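Local coordinates for thiamine-binding periplasmic protein (Escherichia coli, PDB 2QRY), which binds thiamine, thiamine phosphate and thiamine diphosphate with high affinity as the periplasmic component of the ThiBPQ ABC transporter for thiamine import, at residues A[168-173]-A[214-219]; A[123-128]-A[299-304]. All blocks are in the same frame, centred on the assembly; numbering follows the deposited sequence.

Contact 1 (A[168-173]-A[214-219]). With TPS (thiamin phosphate), chain E.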
ATOM      1  N   LEU A 168      -7.933   3.287   0.198  1.00 15.42           N
ATOM      2  CA  LEU A 168      -8.861   2.306  -0.339  1.00 17.46           C
ATOM      3  C   LEU A 168      -8.950   1.188   0.699  1.00 18.79           C
ATOM      4  O   LEU A 168     -10.026   0.628   0.937  1.00 19.74           O
ATOM      5  CB  LEU A 168      -8.333   1.734  -1.653  1.00 16.26           C
ATOM      6  CG  LEU A 168      -9.332   1.341  -2.746  1.00 19.88           C
ATOM      7  CD1 LEU A 168      -8.686   0.237  -3.590  1.00 18.00           C
ATOM      8  CD2 LEU A 168     -10.668   0.880  -2.163  1.00 14.54           C
ATOM      9  N   GLY A 169      -7.805   0.875   1.307  1.00 17.59           N
ATOM     10  CA  GLY A 169      -7.752  -0.152   2.331  1.00 16.54           C
ATOM     11  C   GLY A 169      -8.699   0.142   3.484  1.00 17.19           C
ATOM     12  O   GLY A 169      -9.477  -0.726   3.887  1.00 18.12           O
ATOM     13  N   LEU A 170      -8.637   1.357   4.022  1.00 15.73           N
ATOM     14  CA  LEU A 170      -9.516   1.736   5.121  1.00 16.16           C
ATOM     15  C   LEU A 170     -10.983   1.686   4.688  1.00 16.58           C
ATOM     16  O   LEU A 170     -11.843   1.291   5.464  1.00 16.45           O
ATOM     17  CB  LEU A 170      -9.185   3.143   5.623  1.00 14.49           C
ATOM     18  CG  LEU A 170     -10.102   3.653   6.740  1.00 15.95           C
ATOM     19  CD1 LEU A 170     -10.076   2.676   7.908  1.00 15.85           C
ATOM     20  CD2 LEU A 170      -9.655   5.037   7.188  1.00 13.83           C
ATOM     21  N   LEU A 171     -11.266   2.090   3.455  1.00 16.12           N
ATOM     22  CA  LEU A 171     -12.637   2.056   2.959  1.00 18.08           C
ATOM     23  C   LEU A 171     -13.164   0.625   2.997  1.00 19.03           C
ATOM     24  O   LEU A 171     -14.276   0.385   3.462  1.00 20.01           O
ATOM     25  CB  LEU A 171     -12.726   2.574   1.517  1.00 17.33           C
ATOM     26  CG  LEU A 171     -14.126   2.470   0.886  1.00 19.14           C
ATOM     27  CD1 LEU A 171     -14.929   3.737   1.177  1.00 13.53           C
ATOM     28  CD2 LEU A 171     -14.005   2.271  -0.623  1.00 19.04           C
ATOM     29  N   LEU A 172     -12.355  -0.326   2.532  1.00 17.32           N
ATOM     30  CA  LEU A 172     -12.781  -1.723   2.500  1.00 18.88           C
ATOM     31  C   LEU A 172     -12.801  -2.343   3.891  1.00 20.38           C
ATOM     32  O   LEU A 172     -13.650  -3.187   4.198  1.00 21.50           O
ATOM     33  CB  LEU A 172     -11.873  -2.518   1.561  1.00 17.12           C
ATOM     34  CG  LEU A 172     -11.795  -1.897   0.157  1.00 18.04           C
ATOM     35  CD1 LEU A 172     -10.704  -2.571  -0.654  1.00 16.23           C
ATOM     36  CD2 LEU A 172     -13.149  -2.004  -0.538  1.00 16.61           C
ATOM     37  N   TRP A 173     -11.877  -1.903   4.735  1.00 20.33           N
ATOM     38  CA  TRP A 173     -11.787  -2.395   6.099  1.00 21.25           C
ATOM     39  C   TRP A 173     -13.073  -2.044   6.832  1.00 21.50           C
ATOM     40  O   TRP A 173     -13.662  -2.883   7.515  1.00 23.20           O
ATOM     41  CB  TRP A 173     -10.589  -1.759   6.789  1.00 20.26           C
ATOM     42  CG  TRP A 173     -10.275  -2.327   8.130  1.00 21.21           C
ATOM     43  CD1 TRP A 173     -10.708  -3.516   8.649  1.00 21.49           C
ATOM     44  CD2 TRP A 173      -9.359  -1.779   9.088  1.00 21.58           C
ATOM     45  NE1 TRP A 173     -10.108  -3.746   9.872  1.00 22.63           N
ATOM     46  CE2 TRP A 173      -9.276  -2.695  10.162  1.00 22.59           C
ATOM     47  CE3 TRP A 173      -8.596  -0.603   9.142  1.00 21.26           C
ATOM     48  CZ2 TRP A 173      -8.458  -2.470  11.275  1.00 23.32           C
ATOM     49  CZ3 TRP A 173      -7.785  -0.379  10.251  1.00 21.41           C
ATOM     50  CH2 TRP A 173      -7.724  -1.310  11.301  1.00 22.25           C
ATOM     51  N   LEU A 214      -4.111   9.700  15.832  1.00 22.61           N
ATOM     52  CA  LEU A 214      -3.966   8.489  15.034  1.00 21.76           C
ATOM     53  C   LEU A 214      -3.973   8.785  13.536  1.00 22.46           C
ATOM     54  O   LEU A 214      -4.553   9.781  13.095  1.00 21.96           O
ATOM     55  CB  LEU A 214      -5.115   7.527  15.347  1.00 21.89           C
ATOM     56  CG  LEU A 214      -5.316   7.078  16.795  1.00 22.03           C
ATOM     57  CD1 LEU A 214      -6.774   7.240  17.191  1.00 22.56           C
ATOM     58  CD2 LEU A 214      -4.877   5.635  16.939  1.00 22.33           C
ATOM     59  N   VAL A 215      -3.314   7.912  12.769  1.00 21.67           N
ATOM     60  CA  VAL A 215      -3.265   7.995  11.304  1.00 21.87           C
ATOM     61  C   VAL A 215      -3.333   6.599  10.723  1.00 19.73           C
ATOM     62  O   VAL A 215      -2.706   5.673  11.251  1.00 18.51           O
ATOM     63  CB  VAL A 215      -1.952   8.576  10.733  1.00 23.89           C
ATOM     64  CG1 VAL A 215      -2.073  10.067  10.568  1.00 28.19           C
ATOM     65  CG2 VAL A 215      -0.769   8.176  11.610  1.00 22.13           C
ATOM     66  N   LEU A 216      -4.075   6.441   9.632  1.00 18.41           N
ATOM     67  CA  LEU A 216      -4.139   5.136   9.001  1.00 17.38           C
ATOM     68  C   LEU A 216      -2.789   4.869   8.341  1.00 15.93           C
ATOM     69  O   LEU A 216      -2.328   5.659   7.522  1.00 13.29           O
ATOM     70  CB  LEU A 216      -5.223   5.076   7.936  1.00 16.38           C
ATOM     71  CG  LEU A 216      -5.243   3.629   7.452  1.00 19.28           C
ATOM     72  CD1 LEU A 216      -6.611   3.055   7.693  1.00 23.92           C
ATOM     73  CD2 LEU A 216      -4.815   3.531   5.998  1.00 17.94           C
ATOM     74  N   SER A 217      -2.155   3.767   8.719  1.00 17.35           N
ATOM     75  CA  SER A 217      -0.858   3.399   8.158  1.00 18.61           C
ATOM     76  C   SER A 217      -0.713   1.871   8.122  1.00 19.41           C
ATOM     77  O   SER A 217      -1.648   1.176   7.720  1.00 21.20           O
ATOM     78  CB  SER A 217       0.276   4.033   8.975  1.00 17.31           C
ATOM     79  OG  SER A 217       1.496   4.020   8.251  1.00 16.15           O
ATOM     80  N   TYR A 218       0.435   1.346   8.551  1.00 18.46           N
ATOM     81  CA  TYR A 218       0.663  -0.100   8.527  1.00 18.36           C
ATOM     82  C   TYR A 218       1.179  -0.721   9.826  1.00 19.44           C
ATOM     83  O   TYR A 218       1.852  -0.056  10.617  1.00 21.25           O
ATOM     84  CB  TYR A 218       1.647  -0.451   7.416  1.00 17.96           C
ATOM     85  CG  TYR A 218       1.132  -0.194   6.021  1.00 18.16           C
ATOM     86  CD1 TYR A 218       1.131   1.092   5.484  1.00 16.38           C
ATOM     87  CD2 TYR A 218       0.674  -1.246   5.224  1.00 17.10           C
ATOM     88  CE1 TYR A 218       0.700   1.323   4.186  1.00 18.82           C
ATOM     89  CE2 TYR A 218       0.230  -1.023   3.920  1.00 18.19           C
ATOM     90  CZ  TYR A 218       0.250   0.264   3.410  1.00 18.22           C
ATOM     91  OH  TYR A 218      -0.170   0.499   2.127  1.00 18.62           O
ATOM     92  N   THR A 219       0.893  -2.008  10.028  1.00 16.98           N
ATOM     93  CA  THR A 219       1.342  -2.697  11.238  1.00 18.47           C
ATOM     94  C   THR A 219       2.858  -2.669  11.340  1.00 18.33           C
ATOM     95  O   THR A 219       3.412  -2.907  12.404  1.00 19.59           O
ATOM     96  CB  THR A 219       0.915  -4.192  11.276  1.00 18.00           C
ATOM     97  OG1 THR A 219       1.404  -4.870  10.109  1.00 15.99           O
ATOM     98  CG2 THR A 219      -0.595  -4.317  11.354  1.00 18.91           C
TER
HETATM   99  CM2 TPS E 400       6.994   4.533   8.246  1.00 16.66           C
HETATM  100  N3  TPS E 400       3.874   2.477   2.838  1.00 21.75           N
HETATM  101  C2  TPS E 400       3.672   3.746   3.132  1.00 22.35           C
HETATM  102  S1  TPS E 400       2.567   4.289   1.926  1.00 22.37           S
HETATM  103  C5  TPS E 400       2.401   2.762   1.047  1.00 21.14           C
HETATM  104  C4  TPS E 400       3.236   1.932   1.764  1.00 21.84           C
HETATM  105  CM4 TPS E 400       3.413   0.472   1.361  1.00 22.85           C
HETATM  106  C6  TPS E 400       1.526   2.576  -0.152  1.00 23.99           C
HETATM  107  C7  TPS E 400       1.027   4.004  -0.371  1.00 25.37           C
HETATM  108  O7  TPS E 400       0.104   4.144  -1.445  1.00 31.10           O
HETATM  109  N1A TPS E 400       5.390   2.979   7.213  1.00 18.69           N
HETATM  110  C2A TPS E 400       6.441   3.789   7.052  1.00 18.59           C
HETATM  111  N3A TPS E 400       7.005   3.952   5.857  1.00 15.76           N
HETATM  112  C4A TPS E 400       6.540   3.308   4.766  1.00 17.52           C
HETATM  113  N4A TPS E 400       7.143   3.500   3.536  1.00 17.56           N
HETATM  114  C5A TPS E 400       5.415   2.432   4.898  1.00 19.40           C
HETATM  115  C6A TPS E 400       4.862   2.300   6.183  1.00 19.13           C
HETATM  116  C7A TPS E 400       4.804   1.653   3.708  1.00 19.07           C
HETATM  117  P1  TPS E 400      -0.285   5.711  -1.509  1.00 24.68           P
HETATM  118  O1  TPS E 400      -0.809   6.171  -0.120  1.00 27.25           O
HETATM  119  O2  TPS E 400      -1.339   5.996  -2.655  1.00 31.77           O
HETATM  120  O3  TPS E 400       0.996   6.513  -1.827  1.00 24.66           O
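Next to L216, the strand residue that packs against L170, S217 OG is gripped by hydrogen bonds to W200 NE1 and S221 OG. The S217 and Y218 side chains lean toward the bound thiamin phosphate, whereas L216 turns the other way, toward helix 165-178. The apolar contact rests on a single methyl: L216 CD1 lies 3.3 Å from L170 CB and 3.5 Å from L170 CD1, with L170 CG and CD2 only slightly farther. That fit is tight, and the L216 second torsion (121°) is not a staggered value, so the exact methyl position deserves caution. The same CD1 reaches the edge of the W173 indole, near its plane, 4.4 Å from CE3; the indole NE1 is bonded to G242 O. On the ligand side, Y218 meets the thiazolium obliquely, its CE1 3.6 Å from C4, and its OH lies 3.5 Å from C6, the first carbon of the arm that carries the phosphate. Q246 OE1 bonds to that hydroxyl and thereby helps fix the phenol beside the ligand. Strand 214-218 lies between strands 156-159 (parallel) and 121-133 (antiparallel), and helix 165-178, part of the beta-alpha-beta crossover from 156-159 to 193-197, packs on the sheet where L170 and L216 both touch Y158, while L171 and L172 join that helix to helix 310-328.

Contact 2 (A[123-128]-A[299-304])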
ATOM      1  N   PHE A 123       5.398  -7.802  -4.698  1.00 27.40           N
ATOM      2  CA  PHE A 123       6.755  -7.468  -4.294  1.00 25.87           C
ATOM      3  C   PHE A 123       6.840  -7.258  -2.781  1.00 25.48           C
ATOM      4  O   PHE A 123       7.931  -7.212  -2.217  1.00 26.74           O
ATOM      5  CB  PHE A 123       7.300  -6.264  -5.088  1.00 27.26           C
ATOM      6  CG  PHE A 123       6.582  -4.960  -4.848  1.00 26.55           C
ATOM      7  CD1 PHE A 123       6.869  -4.183  -3.730  1.00 26.00           C
ATOM      8  CD2 PHE A 123       5.689  -4.462  -5.795  1.00 26.06           C
ATOM      9  CE1 PHE A 123       6.287  -2.933  -3.565  1.00 25.98           C
ATOM     10  CE2 PHE A 123       5.102  -3.212  -5.639  1.00 23.11           C
ATOM     11  CZ  PHE A 123       5.402  -2.447  -4.526  1.00 24.67           C
ATOM     12  N   ASP A 124       5.683  -7.143  -2.131  1.00 22.06           N
ATOM     13  CA  ASP A 124       5.606  -7.021  -0.673  1.00 20.51           C
ATOM     14  C   ASP A 124       4.163  -7.018  -0.179  1.00 18.62           C
ATOM     15  O   ASP A 124       3.229  -6.907  -0.971  1.00 17.29           O
ATOM     16  CB  ASP A 124       6.361  -5.784  -0.135  1.00 20.69           C
ATOM     17  CG  ASP A 124       5.712  -4.460  -0.508  1.00 23.29           C
ATOM     18  OD1 ASP A 124       4.471  -4.391  -0.676  1.00 23.47           O
ATOM     19  OD2 ASP A 124       6.462  -3.465  -0.606  1.00 23.95           O
ATOM     20  N   TYR A 125       3.980  -7.181   1.127  1.00 18.52           N
ATOM     21  CA  TYR A 125       2.634  -7.190   1.686  1.00 19.60           C
ATOM     22  C   TYR A 125       2.625  -6.633   3.102  1.00 18.59           C
ATOM     23  O   TYR A 125       3.667  -6.516   3.740  1.00 20.44           O
ATOM     24  CB  TYR A 125       2.050  -8.611   1.665  1.00 18.75           C
ATOM     25  CG  TYR A 125       2.680  -9.578   2.650  1.00 22.08           C
ATOM     26  CD1 TYR A 125       2.133  -9.765   3.920  1.00 21.55           C
ATOM     27  CD2 TYR A 125       3.822 -10.306   2.310  1.00 22.36           C
ATOM     28  CE1 TYR A 125       2.703 -10.652   4.829  1.00 24.84           C
ATOM     29  CE2 TYR A 125       4.405 -11.198   3.215  1.00 24.68           C
ATOM     30  CZ  TYR A 125       3.837 -11.367   4.472  1.00 26.37           C
ATOM     31  OH  TYR A 125       4.394 -12.255   5.366  1.00 28.99           O
ATOM     32  N   GLY A 126       1.441  -6.274   3.579  1.00 17.51           N
ATOM     33  CA  GLY A 126       1.330  -5.727   4.914  1.00 18.31           C
ATOM     34  C   GLY A 126      -0.107  -5.656   5.378  1.00 19.28           C
ATOM     35  O   GLY A 126      -1.015  -6.175   4.721  1.00 20.34           O
ATOM     36  N   TYR A 127      -0.316  -5.004   6.515  1.00 19.49           N
ATOM     37  CA  TYR A 127      -1.644  -4.875   7.076  1.00 20.01           C
ATOM     38  C   TYR A 127      -1.901  -3.439   7.498  1.00 19.81           C
ATOM     39  O   TYR A 127      -1.124  -2.854   8.252  1.00 18.54           O
ATOM     40  CB  TYR A 127      -1.780  -5.806   8.274  1.00 22.70           C
ATOM     41  CG  TYR A 127      -1.458  -7.243   7.934  1.00 27.04           C
ATOM     42  CD1 TYR A 127      -2.422  -8.078   7.365  1.00 28.28           C
ATOM     43  CD2 TYR A 127      -0.178  -7.762   8.149  1.00 26.55           C
ATOM     44  CE1 TYR A 127      -2.121  -9.399   7.017  1.00 30.02           C
ATOM     45  CE2 TYR A 127       0.134  -9.075   7.802  1.00 30.57           C
ATOM     46  CZ  TYR A 127      -0.845  -9.887   7.238  1.00 30.66           C
ATOM     47  OH  TYR A 127      -0.549 -11.187   6.898  1.00 35.04           O
ATOM     48  N   PHE A 128      -2.993  -2.870   6.997  1.00 17.70           N
ATOM     49  CA  PHE A 128      -3.348  -1.507   7.345  1.00 17.05           C
ATOM     50  C   PHE A 128      -3.712  -1.454   8.822  1.00 16.48           C
ATOM     51  O   PHE A 128      -4.361  -2.360   9.351  1.00 14.99           O
ATOM     52  CB  PHE A 128      -4.536  -1.022   6.509  1.00 14.51           C
ATOM     53  CG  PHE A 128      -4.305  -1.094   5.030  1.00 13.85           C
ATOM     54  CD1 PHE A 128      -3.280  -0.363   4.434  1.00 13.13           C
ATOM     55  CD2 PHE A 128      -5.112  -1.898   4.232  1.00 11.06           C
ATOM     56  CE1 PHE A 128      -3.063  -0.434   3.066  1.00 11.19           C
ATOM     57  CE2 PHE A 128      -4.904  -1.976   2.860  1.00 11.95           C
ATOM     58  CZ  PHE A 128      -3.877  -1.244   2.274  1.00 12.46           C
ATOM     59  N   LEU A 299       6.985  -6.111  16.301  1.00 28.65           N
ATOM     60  CA  LEU A 299       5.697  -5.823  15.681  1.00 28.18           C
ATOM     61  C   LEU A 299       4.648  -6.877  15.981  1.00 29.24           C
ATOM     62  O   LEU A 299       4.973  -8.007  16.341  1.00 29.42           O
ATOM     63  CB  LEU A 299       5.867  -5.717  14.171  1.00 25.39           C
ATOM     64  CG  LEU A 299       6.871  -4.672  13.700  1.00 25.55           C
ATOM     65  CD1 LEU A 299       7.069  -4.812  12.191  1.00 23.44           C
ATOM     66  CD2 LEU A 299       6.367  -3.280  14.079  1.00 22.19           C
ATOM     67  N   THR A 300       3.384  -6.510  15.827  1.00 29.40           N
ATOM     68  CA  THR A 300       2.318  -7.463  16.061  1.00 31.52           C
ATOM     69  C   THR A 300       1.704  -7.915  14.743  1.00 31.74           C
ATOM     70  O   THR A 300       1.315  -7.092  13.913  1.00 31.97           O
ATOM     71  CB  THR A 300       1.198  -6.879  16.939  1.00 31.94           C
ATOM     72  OG1 THR A 300       1.716  -6.574  18.239  1.00 36.19           O
ATOM     73  CG2 THR A 300       0.066  -7.889  17.089  1.00 31.69           C
ATOM     74  N   LYS A 301       1.647  -9.230  14.554  1.00 31.66           N
ATOM     75  CA  LYS A 301       1.050  -9.832  13.366  1.00 32.16           C
ATOM     76  C   LYS A 301      -0.432  -9.999  13.680  1.00 31.49           C
ATOM     77  O   LYS A 301      -0.796 -10.729  14.602  1.00 31.73           O
ATOM     78  CB  LYS A 301       1.661 -11.211  13.101  1.00 33.54           C
ATOM     79  CG  LYS A 301       2.995 -11.216  12.369  1.00 36.16           C
ATOM     80  CD  LYS A 301       2.794 -11.183  10.854  1.00 36.94           C
ATOM     81  CE  LYS A 301       4.110 -11.393  10.106  1.00 37.31           C
ATOM     82  NZ  LYS A 301       3.911 -11.429   8.624  1.00 38.06           N
ATOM     83  N   PRO A 302      -1.311  -9.320  12.933  1.00 31.23           N
ATOM     84  CA  PRO A 302      -2.728  -9.501  13.257  1.00 30.75           C
ATOM     85  C   PRO A 302      -3.151 -10.959  13.066  1.00 30.98           C
ATOM     86  O   PRO A 302      -2.784 -11.599  12.079  1.00 29.61           O
ATOM     87  CB  PRO A 302      -3.426  -8.542  12.295  1.00 29.36           C
ATOM     88  CG  PRO A 302      -2.502  -8.519  11.117  1.00 29.75           C
ATOM     89  CD  PRO A 302      -1.136  -8.459  11.752  1.00 29.75           C
ATOM     90  N   ALA A 303      -3.904 -11.485  14.026  1.00 31.63           N
ATOM     91  CA  ALA A 303      -4.364 -12.866  13.956  1.00 33.44           C
ATOM     92  C   ALA A 303      -5.220 -13.069  12.713  1.00 33.58           C
ATOM     93  O   ALA A 303      -4.823 -13.763  11.776  1.00 33.44           O
ATOM     94  CB  ALA A 303      -5.171 -13.211  15.198  1.00 33.82           C
ATOM     95  N   THR A 304      -6.393 -12.448  12.725  1.00 34.22           N
ATOM     96  CA  THR A 304      -7.348 -12.528  11.632  1.00 34.29           C
ATOM     97  C   THR A 304      -7.028 -11.548  10.505  1.00 35.38           C
ATOM     98  O   THR A 304      -6.793 -10.363  10.745  1.00 34.78           O
ATOM     99  CB  THR A 304      -8.773 -12.239  12.140  1.00 33.84           C
ATOM    100  OG1 THR A 304      -9.180 -13.274  13.044  1.00 33.99           O
ATOM    101  CG2 THR A 304      -9.749 -12.155  10.976  1.00 33.37           C
TER
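P302 lays its pyrrolidine over one face of the Y127 ring in a CH-pi contact: CG stands 3.8 Å from the ring centroid, 19° off the normal. It is displaced toward the rim at the root of the ring, 3.6 Å from Y127 CG, and P302 CD follows along the same flank at 3.8 Å from Y127 CD2. The two side chains are set at a slant to each other, and both residues are buried. Beside this pair, the solvent-exposed K301 reaches back along the strand toward Y125, its chain crossing the Y125 side chain at about a right angle and bringing NZ to 3.4 Å from Y125 OH. A bend at the second torsion (chi2 -86°) followed by an extended end carries the ammonium there. Y125 and Y127, two residues apart, present their rings on the same face of strand 121-133, which pairs antiparallel with strand 243-252; both are long strands, consistent with the interlobe strands of type 2 periplasmic binding proteins. The loop 299-304 passes over this face just before strand 305-306, which runs parallel to 243-252. Farther out, Y285 meets the Y125 ring with planes at about 30° and also receives the K301 ammonium in a cation-pi contact, so one ring is shared by both partners. Y127 is packed by L245 and by the thiamine-site residue T219, while P302 also rests on H243.

The two contacts have their centres about 12 Å apart and share one mixed sheet, in which strand 214-218 of contact 1 lies antiparallel to strand 121-133 of contact 2. They meet directly: T219 N lies 2.8 Å from Y127 O, a probable hydrogen bond, and F128 packs against both G169 of the helix and Y218 of the pocket. Along the chain contact 1 is nested within contact 2, since 168-173 and 214-219 both fall between 123-128 and 299-304. The loop late in the chain therefore comes back to a strand from much earlier in the sequence, next to the segment that supplies Y218 and T219 to the thiamine site.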